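Lovastatin nonaketide synthase, polyketide synthase component (Aspergillus terreus, PDB 7CPX) builds the dihydromonacolin L skeleton of lovastatin from malonyl-CoA, working as a homodimeric iterative polyketide synthase together with the partner enzyme lovC. Local coordinates at residues A[2104-2116]-A[2122-2134]. The protein carries 2 engineered substitutions. Numbering follows the deposited sequence.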
loop_
_atom_site.group_PDB
_atom_site.type_symbol
_atom_site.label_atom_id
_atom_site.label_comp_id
_atom_site.label_asym_id
_atom_site.label_seq_id
_atom_site.Cartn_x
_atom_site.Cartn_y
_atom_site.Cartn_z
ATOM N N GLU A 2104 53.594 2.075 -19.150
ATOM C CA GLU A 2104 53.297 0.745 -19.673
ATOM C C GLU A 2104 52.232 0.050 -18.834
ATOM O O GLU A 2104 51.237 -0.454 -19.367
ATOM C CB GLU A 2104 54.571 -0.099 -19.723
ATOM C CG GLU A 2104 55.730 0.538 -20.482
ATOM C CD GLU A 2104 56.589 1.436 -19.613
ATOM O OE1 GLU A 2104 56.212 1.681 -18.448
ATOM O OE2 GLU A 2104 57.646 1.897 -20.095
ATOM N N GLY A 2105 52.424 0.014 -17.517
ATOM C CA GLY A 2105 51.478 -0.631 -16.627
ATOM C C GLY A 2105 50.457 0.331 -16.059
ATOM O O GLY A 2105 50.328 0.463 -14.838
ATOM N N TRP A 2106 49.721 1.011 -16.939
ATOM C CA TRP A 2106 48.766 2.015 -16.480
ATOM C C TRP A 2106 47.645 1.376 -15.670
ATOM O O TRP A 2106 47.331 1.827 -14.562
ATOM C CB TRP A 2106 48.203 2.779 -17.677
ATOM C CG TRP A 2106 47.489 4.036 -17.297
ATOM C CD1 TRP A 2106 46.148 4.271 -17.363
ATOM C CD2 TRP A 2106 48.082 5.236 -16.784
ATOM N NE1 TRP A 2106 45.867 5.542 -16.926
ATOM C CE2 TRP A 2106 47.038 6.155 -16.564
ATOM C CE3 TRP A 2106 49.393 5.621 -16.488
ATOM C CZ2 TRP A 2106 47.264 7.435 -16.064
ATOM C CZ3 TRP A 2106 49.616 6.891 -15.993
ATOM C CH2 TRP A 2106 48.558 7.784 -15.785
ATOM N N GLU A 2107 47.026 0.326 -16.208
ATOM C CA GLU A 2107 45.925 -0.358 -15.539
ATOM C C GLU A 2107 46.072 -1.867 -15.690
ATOM O O GLU A 2107 45.111 -2.577 -16.005
ATOM C CB GLU A 2107 44.578 0.120 -16.084
ATOM C CG GLU A 2107 43.353 -0.339 -15.294
ATOM C CD GLU A 2107 43.356 0.141 -13.855
ATOM O OE1 GLU A 2107 44.227 -0.297 -13.075
ATOM O OE2 GLU A 2107 42.482 0.962 -13.502
ATOM N N VAL A 2108 47.280 -2.376 -15.476
ATOM C CA VAL A 2108 47.542 -3.805 -15.595
ATOM C C VAL A 2108 47.056 -4.518 -14.343
ATOM O O VAL A 2108 47.382 -4.120 -13.218
ATOM C CB VAL A 2108 49.040 -4.064 -15.830
ATOM C CG1 VAL A 2108 49.346 -5.544 -15.688
ATOM C CG2 VAL A 2108 49.466 -3.564 -17.198
ATOM N N MET A 2109 46.270 -5.580 -14.532
ATOM C CA MET A 2109 45.885 -6.417 -13.402
ATOM C C MET A 2109 45.861 -7.870 -13.852
ATOM O O MET A 2109 45.499 -8.140 -15.003
ATOM C CB MET A 2109 44.519 -6.022 -12.834
ATOM C CG MET A 2109 43.358 -6.235 -13.784
ATOM S SD MET A 2109 41.845 -5.455 -13.188
ATOM C CE MET A 2109 41.707 -6.167 -11.550
ATOM N N PRO A 2110 46.247 -8.817 -12.996
ATOM C CA PRO A 2110 46.223 -10.224 -13.412
ATOM C C PRO A 2110 44.810 -10.697 -13.716
ATOM O O PRO A 2110 43.828 -10.187 -13.174
ATOM C CB PRO A 2110 46.814 -10.964 -12.208
ATOM C CG PRO A 2110 47.603 -9.944 -11.482
ATOM C CD PRO A 2110 46.866 -8.656 -11.671
ATOM N N CYS A 2111 44.722 -11.691 -14.604
ATOM C CA CYS A 2111 43.422 -12.245 -14.966
ATOM C C CYS A 2111 42.667 -12.726 -13.736
ATOM O O CYS A 2111 41.448 -12.553 -13.637
ATOM C CB CYS A 2111 43.603 -13.392 -15.961
ATOM S SG CYS A 2111 44.503 -14.812 -15.296
ATOM N N THR A 2112 43.377 -13.337 -12.785
ATOM C CA THR A 2112 42.726 -13.799 -11.564
ATOM C C THR A 2112 42.120 -12.632 -10.797
ATOM O O THR A 2112 40.970 -12.699 -10.344
ATOM C CB THR A 2112 43.730 -14.550 -10.689
ATOM O OG1 THR A 2112 44.831 -13.690 -10.370
ATOM C CG2 THR A 2112 44.246 -15.783 -11.410
ATOM N N GLN A 2113 42.877 -11.544 -10.649
ATOM C CA GLN A 2113 42.365 -10.387 -9.922
ATOM C C GLN A 2113 41.159 -9.785 -10.629
ATOM O O GLN A 2113 40.174 -9.411 -9.982
ATOM C CB GLN A 2113 43.467 -9.339 -9.756
ATOM C CG GLN A 2113 43.085 -8.191 -8.833
ATOM C CD GLN A 2113 44.206 -7.190 -8.640
ATOM O OE1 GLN A 2113 45.238 -7.259 -9.306
ATOM N NE2 GLN A 2113 44.010 -6.252 -7.723
ATOM N N PHE A 2114 41.219 -9.680 -11.958
ATOM C CA PHE A 2114 40.086 -9.145 -12.705
ATOM C C PHE A 2114 38.852 -10.016 -12.510
ATOM O O PHE A 2114 37.768 -9.516 -12.191
ATOM C CB PHE A 2114 40.441 -9.040 -14.189
ATOM C CG PHE A 2114 39.391 -8.357 -15.020
ATOM C CD1 PHE A 2114 38.350 -9.078 -15.578
ATOM C CD2 PHE A 2114 39.446 -6.993 -15.243
ATOM C CE1 PHE A 2114 37.386 -8.453 -16.344
ATOM C CE2 PHE A 2114 38.485 -6.361 -16.006
ATOM C CZ PHE A 2114 37.451 -7.091 -16.556
ATOM N N ALA A 2115 39.005 -11.330 -12.674
ATOM C CA ALA A 2115 37.869 -12.228 -12.505
ATOM C C ALA A 2115 37.308 -12.136 -11.094
ATOM O O ALA A 2115 36.094 -12.252 -10.891
ATOM C CB ALA A 2115 38.284 -13.664 -12.824
ATOM N N ALA A 2116 38.177 -11.928 -10.103
ATOM C CA ALA A 2116 37.716 -11.872 -8.721
ATOM C C ALA A 2116 37.012 -10.558 -8.406
ATOM O O ALA A 2116 36.081 -10.540 -7.593
ATOM C CB ALA A 2116 38.894 -12.076 -7.768
ATOM N N ARG A 2122 30.092 -2.549 -14.727
ATOM C CA ARG A 2122 31.046 -1.455 -14.612
ATOM C C ARG A 2122 32.294 -1.782 -15.421
ATOM O O ARG A 2122 33.353 -2.053 -14.839
ATOM C CB ARG A 2122 31.431 -1.205 -13.153
ATOM C CG ARG A 2122 30.337 -0.606 -12.291
ATOM C CD ARG A 2122 30.898 -0.221 -10.932
ATOM N NE ARG A 2122 29.874 0.264 -10.014
ATOM C CZ ARG A 2122 29.118 -0.515 -9.252
ATOM N NH1 ARG A 2122 29.211 -1.834 -9.302
ATOM N NH2 ARG A 2122 28.247 0.044 -8.418
ATOM N N PRO A 2123 32.219 -1.775 -16.749
ATOM C CA PRO A 2123 33.419 -2.049 -17.543
ATOM C C PRO A 2123 34.489 -1.005 -17.270
ATOM O O PRO A 2123 34.199 0.181 -17.109
ATOM C CB PRO A 2123 32.915 -1.990 -18.988
ATOM C CG PRO A 2123 31.705 -1.133 -18.934
ATOM C CD PRO A 2123 31.080 -1.366 -17.589
ATOM N N ASP A 2124 35.735 -1.457 -17.211
ATOM C CA ASP A 2124 36.876 -0.581 -16.971
ATOM C C ASP A 2124 37.652 -0.496 -18.282
ATOM O O ASP A 2124 38.596 -1.251 -18.516
ATOM C CB ASP A 2124 37.742 -1.099 -15.829
ATOM C CG ASP A 2124 38.654 -0.031 -15.259
ATOM O OD1 ASP A 2124 39.072 0.864 -16.023
ATOM O OD2 ASP A 2124 38.952 -0.085 -14.048
ATOM N N LEU A 2125 37.239 0.431 -19.140
ATOM C CA LEU A 2125 37.902 0.603 -20.421
ATOM C C LEU A 2125 39.333 1.081 -20.209
ATOM O O LEU A 2125 39.652 1.742 -19.217
ATOM C CB LEU A 2125 37.130 1.594 -21.292
ATOM C CG LEU A 2125 35.625 1.328 -21.396
ATOM C CD1 LEU A 2125 34.992 2.217 -22.454
ATOM C CD2 LEU A 2125 35.350 -0.139 -21.689
ATOM N N SER A 2126 40.202 0.730 -21.154
ATOM C CA SER A 2126 41.639 0.965 -21.057
ATOM C C SER A 2126 42.276 0.169 -19.926
ATOM O O SER A 2126 43.356 0.526 -19.445
ATOM C CB SER A 2126 41.953 2.456 -20.887
ATOM O OG SER A 2126 41.423 3.211 -21.962
ATOM N N THR A 2127 41.620 -0.899 -19.483
ATOM C CA THR A 2127 42.205 -1.845 -18.546
ATOM C C THR A 2127 42.774 -3.031 -19.310
ATOM O O THR A 2127 42.261 -3.418 -20.363
ATOM C CB THR A 2127 41.162 -2.328 -17.539
ATOM O OG1 THR A 2127 40.704 -1.222 -16.754
ATOM C CG2 THR A 2127 41.751 -3.391 -16.626
ATOM N N VAL A 2128 43.847 -3.606 -18.774
ATOM C CA VAL A 2128 44.546 -4.703 -19.429
ATOM C C VAL A 2128 44.749 -5.840 -18.438
ATOM O O VAL A 2128 45.309 -5.643 -17.351
ATOM C CB VAL A 2128 45.893 -4.250 -20.026
ATOM C CG1 VAL A 2128 46.768 -3.623 -18.968
ATOM C CG2 VAL A 2128 46.603 -5.424 -20.670
ATOM N N ILE A 2129 44.291 -7.025 -18.826
ATOM C CA ILE A 2129 44.543 -8.255 -18.091
ATOM C C ILE A 2129 45.932 -8.761 -18.438
ATOM O O ILE A 2129 46.302 -8.847 -19.614
ATOM C CB ILE A 2129 43.483 -9.315 -18.432
ATOM C CG1 ILE A 2129 42.090 -8.843 -18.025
ATOM C CG2 ILE A 2129 43.824 -10.622 -17.752
ATOM C CD1 ILE A 2129 41.028 -9.238 -19.019
ATOM N N SER A 2130 46.698 -9.105 -17.410
ATOM C CA SER A 2130 48.035 -9.672 -17.556
ATOM C C SER A 2130 47.919 -11.178 -17.370
ATOM O O SER A 2130 47.793 -11.670 -16.246
ATOM C CB SER A 2130 48.997 -9.057 -16.545
ATOM O OG SER A 2130 50.235 -9.746 -16.538
ATOM N N TRP A 2131 47.958 -11.909 -18.474
ATOM C CA TRP A 2131 47.804 -13.354 -18.426
ATOM C C TRP A 2131 49.084 -14.001 -17.912
ATOM O O TRP A 2131 50.156 -13.756 -18.476
ATOM C CB TRP A 2131 47.463 -13.895 -19.804
ATOM C CG TRP A 2131 46.064 -13.603 -20.222
ATOM C CD1 TRP A 2131 45.649 -12.602 -21.043
ATOM C CD2 TRP A 2131 44.888 -14.318 -19.833
ATOM N NE1 TRP A 2131 44.286 -12.649 -21.196
ATOM C CE2 TRP A 2131 43.794 -13.696 -20.462
ATOM C CE3 TRP A 2131 44.653 -15.426 -19.015
ATOM C CZ2 TRP A 2131 42.487 -14.143 -20.300
ATOM C CZ3 TRP A 2131 43.356 -15.869 -18.856
ATOM C CH2 TRP A 2131 42.289 -15.228 -19.494
ATOM N N PRO A 2132 49.026 -14.824 -16.865
ATOM C CA PRO A 2132 50.243 -15.502 -16.405
ATOM C C PRO A 2132 50.808 -16.402 -17.493
ATOM O O PRO A 2132 50.069 -17.009 -18.270
ATOM C CB PRO A 2132 49.766 -16.306 -15.191
ATOM C CG PRO A 2132 48.306 -16.483 -15.402
ATOM C CD PRO A 2132 47.844 -15.240 -16.093
ATOM N N ARG A 2133 52.139 -16.483 -17.540
ATOM C CA ARG A 2133 52.829 -17.243 -18.572
ATOM C C ARG A 2133 53.556 -18.471 -18.052
ATOM O O ARG A 2133 53.809 -19.392 -18.834
ATOM C CB ARG A 2133 53.838 -16.345 -19.301
ATOM C CG ARG A 2133 53.206 -15.184 -20.051
ATOM C CD ARG A 2133 52.084 -15.661 -20.959
ATOM N NE ARG A 2133 52.451 -16.888 -21.655
ATOM C CZ ARG A 2133 51.591 -17.689 -22.268
ATOM N NH1 ARG A 2133 50.300 -17.408 -22.319
ATOM N NH2 ARG A 2133 52.038 -18.805 -22.837
ATOM N N GLU A 2134 53.895 -18.513 -16.769
ATOM C CA GLU A 2134 54.542 -19.677 -16.185
ATOM C C GLU A 2134 53.488 -20.628 -15.639
ATOM O O GLU A 2134 52.474 -20.197 -15.082
ATOM C CB GLU A 2134 55.507 -19.261 -15.075
ATOM C CG GLU A 2134 56.575 -18.277 -15.526
ATOM C CD GLU A 2134 57.462 -18.835 -16.623
ATOM O OE1 GLU A 2134 57.461 -20.068 -16.824
ATOM O OE2 GLU A 2134 58.159 -18.040 -17.287
#
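Cys2111 overlaps the indole of Trp2131, its CB over one face of the six-membered ring, 4.0 Å from the centroid in a CH-pi contact, while SG lies obliquely to the same ring. Cys2111 opens the helix of a beta-alpha-beta unit and Trp2131 directly follows its second strand: strand 2108-2110 runs into helix 2111-2117, and the chain returns as strand 2128-2130, which pairs parallel with the first. Val2128 N donates to Glu2107 O, Met2109 N to Val2128 O and Ser2130 N to Met2109 O at 2.9 Å; a weak bond from Cys2111 N to Ser2130 O carries the pairing into the first turn of the helix. Val2108 and Val2128 lie side by side on one face of the sheet, where Val2128 also packs on Leu1938 of helix 1935-1953. On the other face the helix packs over Ile2129, whose CG2 meets CA and CB of Cys2111 and whose CG1 lies over a face of the Phe2114 ring, 4.1 Å from Phe2114 CG. Met2109 SD sits at the edge of that ring, in its plane. Strand 1869-1883 runs antiparallel along the far side of strand 2128-2130, and its Ser1876 OG is hydrogen-bonded to Trp2131 NE1, which restrains the indole whose face meets Cys2111 CB. With chi1 at 64°, Cys2111 SG stands between its backbone N and carbonyl carbon, which brings it to 3.5 Å from Pro2132 CD.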